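Methyltransferase-like protein 5 (Pyrococcus horikoshii, PDB 1WY7) is a putative RNA methyltransferase that probably transfers methyl groups from S-adenosylmethionine to nucleic acid and binds the by-product S-adenosyl-L-homocysteine. Local coordinates at residues A[46-50]-A[51-55]; A[65-69]-A[70-74]; A[86-89]-A[90-94]; A[161-165]-A[166-170]. All blocks are in the same frame, centred on the assembly; numbering follows the deposited sequence.

Overall arrangement
Contacts 1, 2 and 4 are turns joining a helix to a strand, and contact 3 is a helix's last turn. Each is partly buried: Ala-67, Leu-68, Leu-88, Asn-91 and Ser-162 lie inside, Glu-49, Leu-69, Glu-90 and Trp-163 at the surface. Contacts 1 and 2, centres 7 Å apart, touch where Gly-50 and Val-53 pair through the backbone with Gly-71 and Glu-74. Contact 3 meets contact 2 through Tyr-65. Contact 4 stands about 33 Å from contact 3 between centres, across the centre of the chain. Schellman motifs mark contacts 1, 2 and 4. Water-bridged charges distinguish contact 1, aliphatic packing contact 2, leucines and an anchored amide contact 3, aromatic rings contact 4.

Contact 1. Residues A[46-50]-A[51-55]; sequences GDIEG and KVVAD
Lys-51 folds back over the loop that leads into its strand, and the backbone supplies the one direct hydrogen bond between the two segments. Its N donates to O of Ile-48 at 3.0 Å with an N-H...O angle of 159°, closing a type II beta turn from Ile-48 to Lys-51. The donor stands above the carbonyl plane, 43° out of it, and so does not use a lone pair. Gly-50 fills the third place of this turn with the positive phi that favours glycine. Upstream, Gly-46 ends the preceding helix, 32-44, in a Schellman motif.

The lysine methylenes lie on backbone carbonyl oxygens. The turn itself sets CB of Lys-51 3.4 Å from O of Ile-48, and a bend at chi2 (-73°) carries the outer chain back, with CE of Lys-51 3.3 Å from O of Gly-46. The one apolar contact is loose, CD1 of Ile-48 meeting CG2 of Val-53 at 4.5 Å.

The charges communicate through water. Asp-47 OD2 and Lys-51 NZ are 5.2 Å apart, too far for a direct pair, but one water donates to Asp-47 OD2 (2.6 Å) and accepts from Lys-51 NZ (2.9 Å). A second water links NZ, weakly, to O of Gly-46. The other carboxylate oxygen, OD1 of Asp-47, is held by Tyr-145 and Arg-199.

Strand 52-56 then runs between two parallel neighbours: Val-53 pairs through its backbone with strand 74-79 and Val-52 with strand 115-118, while Ile-48 packs on Ala-42 of helix 32-44 and on Leu-70.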
loop_
_atom_site.group_PDB
_atom_site.type_symbol
_atom_site.label_atom_id
_atom_site.label_comp_id
_atom_site.label_asym_id
_atom_site.label_seq_id
_atom_site.Cartn_x
_atom_site.Cartn_y
_atom_site.Cartn_z
ATOM N N GLY A 46 10.760 1.689 12.935
ATOM C CA GLY A 46 11.500 2.873 12.543
ATOM C C GLY A 46 11.504 3.096 11.038
ATOM O O GLY A 46 12.375 3.794 10.526
ATOM N N ASP A 47 10.534 2.521 10.328
ATOM C CA ASP A 47 10.455 2.664 8.873
ATOM C C ASP A 47 9.435 3.699 8.372
ATOM O O ASP A 47 8.989 3.627 7.214
ATOM C CB ASP A 47 10.150 1.301 8.241
ATOM C CG ASP A 47 11.363 0.370 8.235
ATOM O OD1 ASP A 47 11.188 -0.834 7.976
ATOM O OD2 ASP A 47 12.493 0.844 8.479
ATOM N N ILE A 48 9.057 4.653 9.225
ATOM C CA ILE A 48 8.086 5.670 8.810
ATOM C C ILE A 48 8.516 7.078 9.170
ATOM O O ILE A 48 8.630 7.947 8.310
ATOM C CB ILE A 48 6.687 5.439 9.456
ATOM C CG1 ILE A 48 6.023 4.193 8.874
ATOM C CG2 ILE A 48 5.792 6.659 9.216
ATOM C CD1 ILE A 48 5.739 4.297 7.389
ATOM N N GLU A 49 8.762 7.292 10.454
ATOM C CA GLU A 49 9.129 8.603 10.959
ATOM C C GLU A 49 10.365 9.200 10.303
ATOM O O GLU A 49 11.447 8.616 10.359
ATOM C CB GLU A 49 9.319 8.513 12.467
ATOM C CG GLU A 49 9.333 9.842 13.176
ATOM C CD GLU A 49 9.244 9.668 14.675
ATOM O OE1 GLU A 49 9.129 10.695 15.385
ATOM O OE2 GLU A 49 9.285 8.501 15.139
ATOM N N GLY A 50 10.186 10.360 9.675
ATOM C CA GLY A 50 11.283 11.044 9.022
ATOM C C GLY A 50 11.747 10.414 7.723
ATOM O O GLY A 50 12.768 10.815 7.170
ATOM N N LYS A 51 11.002 9.437 7.220
ATOM C CA LYS A 51 11.395 8.768 5.983
ATOM C C LYS A 51 10.662 9.274 4.742
ATOM O O LYS A 51 9.552 9.807 4.835
ATOM C CB LYS A 51 11.149 7.263 6.118
ATOM C CG LYS A 51 11.801 6.635 7.333
ATOM C CD LYS A 51 13.303 6.507 7.175
ATOM C CE LYS A 51 13.913 5.838 8.405
ATOM N NZ LYS A 51 15.233 5.213 8.110
ATOM N N VAL A 52 11.299 9.111 3.584
ATOM C CA VAL A 52 10.683 9.486 2.314
ATOM C C VAL A 52 9.960 8.212 1.893
ATOM O O VAL A 52 10.588 7.190 1.619
ATOM C CB VAL A 52 11.743 9.874 1.252
ATOM C CG1 VAL A 52 11.059 10.200 -0.067
ATOM C CG2 VAL A 52 12.528 11.081 1.729
ATOM N N VAL A 53 8.636 8.268 1.871
ATOM C CA VAL A 53 7.832 7.097 1.539
ATOM C C VAL A 53 7.084 7.149 0.217
ATOM O O VAL A 53 6.482 8.166 -0.129
ATOM C CB VAL A 53 6.773 6.816 2.648
ATOM C CG1 VAL A 53 5.965 5.564 2.297
ATOM C CG2 VAL A 53 7.459 6.667 4.001
ATOM N N ALA A 54 7.115 6.034 -0.506
ATOM C CA ALA A 54 6.389 5.937 -1.762
ATOM C C ALA A 54 5.201 5.016 -1.511
ATOM O O ALA A 54 5.358 3.924 -0.954
ATOM C CB ALA A 54 7.293 5.364 -2.868
ATOM N N ASP A 55 4.014 5.471 -1.900
ATOM C CA ASP A 55 2.784 4.695 -1.748
ATOM C C ASP A 55 2.380 4.283 -3.173
ATOM O O ASP A 55 1.801 5.077 -3.913
ATOM C CB ASP A 55 1.707 5.577 -1.095
ATOM C CG ASP A 55 0.401 4.851 -0.865
ATOM O OD1 ASP A 55 -0.551 5.487 -0.332
ATOM O OD2 ASP A 55 0.310 3.642 -1.208
HETATM O O HOH W 1 15.357 4.801 11.346
HETATM O O HOH W 2 14.342 2.488 7.778
#

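Contact 2. Residues A[65-69]-A[70-74]; sequences YGALL and LGAKE
The flat groups that meet here are peptide carbonyls of the last helical turn, and the amides arriving at them come in over their faces. Ala-72 N lies above the carbonyl plane of Ala-67, 36° out of it, and Gly-71 N lies farther above that of Leu-68, 64° out; neither follows a lone pair. Together they make a Schellman motif that ends helix 62-69: Ala-72 N donates to Ala-67 O at 3.0 Å, and Gly-71 N to Leu-68 O at 2.9 Å. Gly-71, with positive phi, is the C-prime residue, a conformation that glycine adopts easily.

Just before the reversal, Leu-70 N still makes the helical i to i-4 bond to Gly-66 O at 2.8 Å, tilted from the carbonyl plane, and adds a second, weak bond to Ala-67 O. Ala-67 O is therefore gripped by two amides, one of them weakly.

The reversal is sealed by an apolar touch: Ala-67 CB and Ala-72 CB lie 4.1 Å apart, as expected where a Schellman turn brings side chains together across its ends. Leu-68 and Ala-67 also rest on Val-75 of strand 74-79, and Leu-70 packs against Leu-8 and Ile-48. The helix starts at Val-62, which binds S-adenosyl-L-homocysteine; this contact is its C-terminal end, with Gly-66 about 9 Å from the bound ligand.

Leu-69 holds CG anti to its own N (chi1 -158°), beside the carbonyl carbon, which brings its CD1 to 3.9 Å from CD1 of Leu-70.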
loop_
_atom_site.group_PDB
_atom_site.type_symbol
_atom_site.label_atom_id
_atom_site.label_comp_id
_atom_site.label_asym_id
_atom_site.label_seq_id
_atom_site.Cartn_x
_atom_site.Cartn_y
_atom_site.Cartn_z
ATOM N N TYR A 65 -1.996 8.744 4.002
ATOM C CA TYR A 65 -2.486 9.554 5.116
ATOM C C TYR A 65 -1.919 9.026 6.442
ATOM O O TYR A 65 -1.387 9.797 7.256
ATOM C CB TYR A 65 -4.019 9.528 5.128
ATOM C CG TYR A 65 -4.662 10.418 6.166
ATOM C CD1 TYR A 65 -4.944 9.942 7.444
ATOM C CD2 TYR A 65 -5.006 11.729 5.862
ATOM C CE1 TYR A 65 -5.559 10.752 8.393
ATOM C CE2 TYR A 65 -5.620 12.547 6.798
ATOM C CZ TYR A 65 -5.896 12.052 8.061
ATOM O OH TYR A 65 -6.531 12.845 8.987
ATOM N N GLY A 66 -2.018 7.710 6.637
ATOM C CA GLY A 66 -1.511 7.088 7.845
ATOM C C GLY A 66 -0.026 7.338 8.039
ATOM O O GLY A 66 0.426 7.631 9.157
ATOM N N ALA A 67 0.736 7.224 6.954
ATOM C CA ALA A 67 2.176 7.438 7.008
ATOM C C ALA A 67 2.473 8.869 7.435
ATOM O O ALA A 67 3.312 9.099 8.310
ATOM C CB ALA A 67 2.816 7.158 5.644
ATOM N N LEU A 68 1.797 9.830 6.806
ATOM C CA LEU A 68 1.987 11.235 7.142
ATOM C C LEU A 68 1.605 11.425 8.606
ATOM O O LEU A 68 2.307 12.087 9.369
ATOM C CB LEU A 68 1.101 12.145 6.284
ATOM C CG LEU A 68 1.551 12.692 4.924
ATOM C CD1 LEU A 68 3.004 13.153 4.969
ATOM C CD2 LEU A 68 1.371 11.635 3.898
ATOM N N LEU A 69 0.476 10.837 8.980
ATOM C CA LEU A 69 -0.035 10.911 10.343
ATOM C C LEU A 69 1.016 10.371 11.318
ATOM O O LEU A 69 1.171 10.878 12.432
ATOM C CB LEU A 69 -1.319 10.077 10.438
ATOM C CG LEU A 69 -2.339 10.342 11.541
ATOM C CD1 LEU A 69 -1.721 10.037 12.888
ATOM C CD2 LEU A 69 -2.814 11.790 11.460
ATOM N N LEU A 70 1.745 9.344 10.893
ATOM C CA LEU A 70 2.759 8.751 11.748
ATOM C C LEU A 70 4.139 9.392 11.634
ATOM O O LEU A 70 5.113 8.849 12.129
ATOM C CB LEU A 70 2.842 7.245 11.497
ATOM C CG LEU A 70 1.940 6.325 12.338
ATOM C CD1 LEU A 70 0.578 6.921 12.522
ATOM C CD2 LEU A 70 1.844 4.969 11.673
ATOM N N GLY A 71 4.227 10.542 10.973
ATOM C CA GLY A 71 5.502 11.238 10.890
ATOM C C GLY A 71 6.391 11.091 9.676
ATOM O O GLY A 71 7.581 11.414 9.749
ATOM N N ALA A 72 5.853 10.617 8.559
ATOM C CA ALA A 72 6.684 10.475 7.370
ATOM C C ALA A 72 7.156 11.870 6.963
ATOM O O ALA A 72 6.396 12.829 7.040
ATOM C CB ALA A 72 5.890 9.830 6.229
ATOM N N LYS A 73 8.414 11.993 6.555
ATOM C CA LYS A 73 8.927 13.289 6.130
ATOM C C LYS A 73 8.128 13.736 4.906
ATOM O O LYS A 73 7.725 14.889 4.805
ATOM C CB LYS A 73 10.411 13.190 5.785
ATOM C CG LYS A 73 11.032 14.523 5.368
ATOM C CD LYS A 73 12.551 14.436 5.313
ATOM C CE LYS A 73 13.012 13.314 4.397
ATOM N NZ LYS A 73 14.492 13.133 4.412
ATOM N N GLU A 74 7.909 12.809 3.978
ATOM C CA GLU A 74 7.130 13.090 2.779
ATOM C C GLU A 74 6.674 11.789 2.154
ATOM O O GLU A 74 7.284 10.737 2.355
ATOM C CB GLU A 74 7.944 13.870 1.742
ATOM C CG GLU A 74 9.077 13.094 1.098
ATOM C CD GLU A 74 9.681 13.817 -0.112
ATOM O OE1 GLU A 74 8.947 14.047 -1.100
ATOM O OE2 GLU A 74 10.884 14.156 -0.078
#

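Contact 3. Residues A[86-89]-A[90-94]; sequences DVLI and ENLGE
Leu-88 lies over Leu-92, one helical turn on, with their CD1 atoms 4.0 Å apart and the two side chains crossing at a slant. They lie where helix 82-91 ends, Leu-88 in its last turn and Leu-92 just past it; this helix is the connection of the beta-alpha-beta unit between strands 74-79 and 99-103 in this Rossmann-like methyltransferase fold. The pair faces the sheet: Leu-88 touches Val-101 and Leu-92 touches Phe-99. With CG anti to N (chi1 179°), the Leu-88 chain leaves outward toward the sheet, and its CD1 branch is the one that meets Leu-92.

The helix itself is held by straight bonds. Asn-91 N reaches Val-87 O at 2.9 Å and Leu-92 N reaches Leu-88 O at 3.0 Å, each approaching almost in line with its carbonyl, while the bond from Glu-90 N to Asp-86 O is weak.

On the neighbouring flank Val-87 and Asn-91 run alongside each other, pointing the same way, with Val-87 CG1 3.3 Å from Asn-91 ND2. The buried amide is anchored beyond the helix, ND2 donating to Thr-60 O and OD1 accepting from Lys-16 N, which fixes its rotation and ties the helix to the loop preceding Val-62.

The regular pattern then lapses, for Gly-93 N turns from Ile-89 O and bonds instead to Glu-90 O at 3.1 Å.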
loop_
_atom_site.group_PDB
_atom_site.type_symbol
_atom_site.label_atom_id
_atom_site.label_comp_id
_atom_site.label_asym_id
_atom_site.label_seq_id
_atom_site.Cartn_x
_atom_site.Cartn_y
_atom_site.Cartn_z
ATOM N N ASP A 86 -8.141 12.707 -7.363
ATOM C CA ASP A 86 -9.011 13.789 -6.893
ATOM C C ASP A 86 -9.379 13.555 -5.427
ATOM O O ASP A 86 -9.352 14.479 -4.617
ATOM C CB ASP A 86 -10.297 13.881 -7.722
ATOM C CG ASP A 86 -10.040 14.216 -9.180
ATOM O OD1 ASP A 86 -9.182 15.082 -9.462
ATOM O OD2 ASP A 86 -10.712 13.612 -10.046
ATOM N N VAL A 87 -9.722 12.316 -5.101
ATOM C CA VAL A 87 -10.082 11.936 -3.737
ATOM C C VAL A 87 -8.843 11.988 -2.854
ATOM O O VAL A 87 -8.893 12.449 -1.713
ATOM C CB VAL A 87 -10.663 10.492 -3.704
ATOM C CG1 VAL A 87 -11.022 10.086 -2.276
ATOM C CG2 VAL A 87 -11.888 10.409 -4.610
ATOM N N LEU A 88 -7.731 11.497 -3.398
ATOM C CA LEU A 88 -6.448 11.469 -2.698
ATOM C C LEU A 88 -6.071 12.866 -2.201
ATOM O O LEU A 88 -5.755 13.049 -1.024
ATOM C CB LEU A 88 -5.368 10.925 -3.646
ATOM C CG LEU A 88 -3.870 10.750 -3.338
ATOM C CD1 LEU A 88 -3.246 12.056 -2.885
ATOM C CD2 LEU A 88 -3.680 9.689 -2.312
ATOM N N ILE A 89 -6.111 13.844 -3.099
ATOM C CA ILE A 89 -5.749 15.215 -2.753
ATOM C C ILE A 89 -6.614 15.777 -1.637
ATOM O O ILE A 89 -6.123 16.451 -0.737
ATOM C CB ILE A 89 -5.866 16.141 -3.971
ATOM C CG1 ILE A 89 -5.086 15.549 -5.143
ATOM C CG2 ILE A 89 -5.352 17.526 -3.626
ATOM C CD1 ILE A 89 -3.667 15.222 -4.835
ATOM N N GLU A 90 -7.908 15.494 -1.696
ATOM C CA GLU A 90 -8.794 15.995 -0.666
ATOM C C GLU A 90 -8.514 15.300 0.663
ATOM O O GLU A 90 -8.480 15.950 1.709
ATOM C CB GLU A 90 -10.259 15.806 -1.063
ATOM C CG GLU A 90 -11.189 16.683 -0.238
ATOM C CD GLU A 90 -12.649 16.409 -0.502
ATOM O OE1 GLU A 90 -13.025 16.334 -1.689
ATOM O OE2 GLU A 90 -13.423 16.279 0.478
ATOM N N ASN A 91 -8.300 13.989 0.625
ATOM C CA ASN A 91 -8.024 13.253 1.851
ATOM C C ASN A 91 -6.747 13.717 2.559
ATOM O O ASN A 91 -6.711 13.778 3.788
ATOM C CB ASN A 91 -7.946 11.748 1.564
ATOM C CG ASN A 91 -9.314 11.104 1.449
ATOM O OD1 ASN A 91 -10.265 11.538 2.087
ATOM N ND2 ASN A 91 -9.413 10.048 0.654
ATOM N N LEU A 92 -5.710 14.046 1.791
ATOM C CA LEU A 92 -4.436 14.495 2.367
ATOM C C LEU A 92 -4.356 16.016 2.525
ATOM O O LEU A 92 -3.270 16.574 2.717
ATOM C CB LEU A 92 -3.256 14.042 1.504
ATOM C CG LEU A 92 -3.040 12.554 1.207
ATOM C CD1 LEU A 92 -1.600 12.350 0.731
ATOM C CD2 LEU A 92 -3.288 11.727 2.434
ATOM N N GLY A 93 -5.508 16.677 2.434
ATOM C CA GLY A 93 -5.555 18.124 2.562
ATOM C C GLY A 93 -4.807 18.726 3.741
ATOM O O GLY A 93 -4.194 19.767 3.602
ATOM N N GLU A 94 -4.840 18.075 4.896
ATOM C CA GLU A 94 -4.163 18.610 6.069
ATOM C C GLU A 94 -2.641 18.440 6.067
ATOM O O GLU A 94 -1.954 18.931 6.962
ATOM C CB GLU A 94 -4.772 17.992 7.323
ATOM C CG GLU A 94 -5.010 16.508 7.194
ATOM C CD GLU A 94 -5.825 15.942 8.336
ATOM O OE1 GLU A 94 -5.357 16.013 9.495
ATOM O OE2 GLU A 94 -6.932 15.423 8.070
#

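Contact 4. Residues A[161-165]-A[166-170]; sequences FSWEH and GFVVT
Ser-162 and Phe-167 meet at the tight heart of the turn from helix 152-164 into strand 167-179. Phe-167 N donates to Ser-162 O at 2.8 Å and Gly-166 N to Trp-163 O at 2.9 Å, a Schellman motif with Gly-166, at positive phi, as its C-prime residue. Ser-162 O also takes His-165 N, which approaches from the opposite face of the carbonyl plane, so two amides clamp it. Ser-162 OG turns back to the helix, bonding to Ile-158 O and Glu-159 O. The Phe-167 ring meets His-165 O edge-on, CD1 3.2 Å from that oxygen, and stacks on Phe-138 of helix 131-140. Also toward that helix, His-165 rests CD2 3.5 Å above one face of Phe-161, near the rim.

The solvent side is looser. There the exposed Trp-163 ring lies alongside Val-168, its edge turned to that side chain, though their modelled closeness is doubtful; both also touch Val-203.

Strand 167-179, outermost in the sheet, pairs with strand 191-202. With the carbonyls of Ser-162 and Trp-163 both engaged, the chemistry implies a helix end capped by its own backbone as the chain enters this edge strand.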
loop_
_atom_site.group_PDB
_atom_site.type_symbol
_atom_site.label_atom_id
_atom_site.label_comp_id
_atom_site.label_asym_id
_atom_site.label_seq_id
_atom_site.Cartn_x
_atom_site.Cartn_y
_atom_site.Cartn_z
ATOM N N PHE A 161 9.748 -14.873 -5.716
ATOM C CA PHE A 161 9.953 -13.665 -6.511
ATOM C C PHE A 161 10.845 -12.641 -5.801
ATOM O O PHE A 161 11.767 -12.087 -6.406
ATOM C CB PHE A 161 8.604 -13.033 -6.863
ATOM C CG PHE A 161 8.689 -11.943 -7.904
ATOM C CD1 PHE A 161 8.817 -10.611 -7.529
ATOM C CD2 PHE A 161 8.591 -12.249 -9.263
ATOM C CE1 PHE A 161 8.840 -9.603 -8.482
ATOM C CE2 PHE A 161 8.614 -11.247 -10.224
ATOM C CZ PHE A 161 8.736 -9.922 -9.836
ATOM N N SER A 162 10.588 -12.398 -4.520
ATOM C CA SER A 162 11.391 -11.435 -3.784
ATOM C C SER A 162 12.839 -11.904 -3.696
ATOM O O SER A 162 13.773 -11.107 -3.782
ATOM C CB SER A 162 10.831 -11.225 -2.365
ATOM O OG SER A 162 10.950 -12.399 -1.574
ATOM N N TRP A 163 13.026 -13.205 -3.515
ATOM C CA TRP A 163 14.371 -13.750 -3.413
ATOM C C TRP A 163 15.160 -13.529 -4.700
ATOM O O TRP A 163 16.306 -13.082 -4.670
ATOM C CB TRP A 163 14.326 -15.244 -3.110
ATOM C CG TRP A 163 15.684 -15.798 -2.860
ATOM C CD1 TRP A 163 16.324 -16.757 -3.587
ATOM C CD2 TRP A 163 16.593 -15.395 -1.831
ATOM N NE1 TRP A 163 17.580 -16.977 -3.074
ATOM C CE2 TRP A 163 17.772 -16.155 -1.995
ATOM C CE3 TRP A 163 16.528 -14.466 -0.783
ATOM C CZ2 TRP A 163 18.880 -16.016 -1.152
ATOM C CZ3 TRP A 163 17.631 -14.328 0.056
ATOM C CH2 TRP A 163 18.792 -15.101 -0.135
ATOM N N GLU A 164 14.537 -13.843 -5.828
ATOM C CA GLU A 164 15.192 -13.674 -7.112
ATOM C C GLU A 164 15.574 -12.229 -7.339
ATOM O O GLU A 164 16.431 -11.937 -8.161
ATOM C CB GLU A 164 14.276 -14.125 -8.227
ATOM C CG GLU A 164 13.829 -15.537 -8.059
ATOM C CD GLU A 164 12.977 -15.995 -9.211
ATOM O OE1 GLU A 164 12.407 -17.096 -9.096
ATOM O OE2 GLU A 164 12.885 -15.259 -10.224
ATOM N N HIS A 165 14.940 -11.317 -6.609
ATOM C CA HIS A 165 15.255 -9.904 -6.771
ATOM C C HIS A 165 16.070 -9.338 -5.620
ATOM O O HIS A 165 16.114 -8.124 -5.420
ATOM C CB HIS A 165 13.972 -9.103 -6.986
ATOM C CG HIS A 165 13.341 -9.347 -8.319
ATOM N ND1 HIS A 165 13.809 -8.763 -9.479
ATOM C CD2 HIS A 165 12.330 -10.167 -8.695
ATOM C CE1 HIS A 165 13.113 -9.214 -10.506
ATOM N NE2 HIS A 165 12.211 -10.065 -10.062
ATOM N N GLY A 166 16.718 -10.228 -4.874
ATOM C CA GLY A 166 17.562 -9.810 -3.769
ATOM C C GLY A 166 16.894 -9.322 -2.495
ATOM O O GLY A 166 17.499 -8.557 -1.736
ATOM N N PHE A 167 15.659 -9.751 -2.249
ATOM C CA PHE A 167 14.937 -9.347 -1.039
ATOM C C PHE A 167 14.464 -10.542 -0.222
ATOM O O PHE A 167 14.156 -11.605 -0.760
ATOM C CB PHE A 167 13.717 -8.472 -1.393
ATOM C CG PHE A 167 14.066 -7.044 -1.731
ATOM C CD1 PHE A 167 14.730 -6.732 -2.920
ATOM C CD2 PHE A 167 13.761 -6.015 -0.845
ATOM C CE1 PHE A 167 15.087 -5.418 -3.214
ATOM C CE2 PHE A 167 14.115 -4.698 -1.129
ATOM C CZ PHE A 167 14.779 -4.397 -2.313
ATOM N N VAL A 168 14.411 -10.357 1.088
ATOM C CA VAL A 168 13.946 -11.399 1.988
ATOM C C VAL A 168 12.804 -10.885 2.847
ATOM O O VAL A 168 12.781 -9.715 3.233
ATOM C CB VAL A 168 15.051 -11.875 2.929
ATOM C CG1 VAL A 168 15.871 -12.933 2.254
ATOM C CG2 VAL A 168 15.913 -10.701 3.343
ATOM N N VAL A 169 11.858 -11.769 3.129
ATOM C CA VAL A 169 10.722 -11.434 3.965
ATOM C C VAL A 169 11.202 -11.475 5.417
ATOM O O VAL A 169 11.737 -12.495 5.860
ATOM C CB VAL A 169 9.575 -12.465 3.776
ATOM C CG1 VAL A 169 8.450 -12.222 4.801
ATOM C CG2 VAL A 169 9.030 -12.362 2.365
ATOM N N THR A 170 11.038 -10.373 6.146
ATOM C CA THR A 170 11.443 -10.338 7.555
ATOM C C THR A 170 10.212 -10.485 8.469
ATOM O O THR A 170 10.311 -10.990 9.592
ATOM C CB THR A 170 12.157 -9.022 7.913
ATOM O OG1 THR A 170 11.254 -7.928 7.732
ATOM C CG2 THR A 170 13.380 -8.818 7.033
#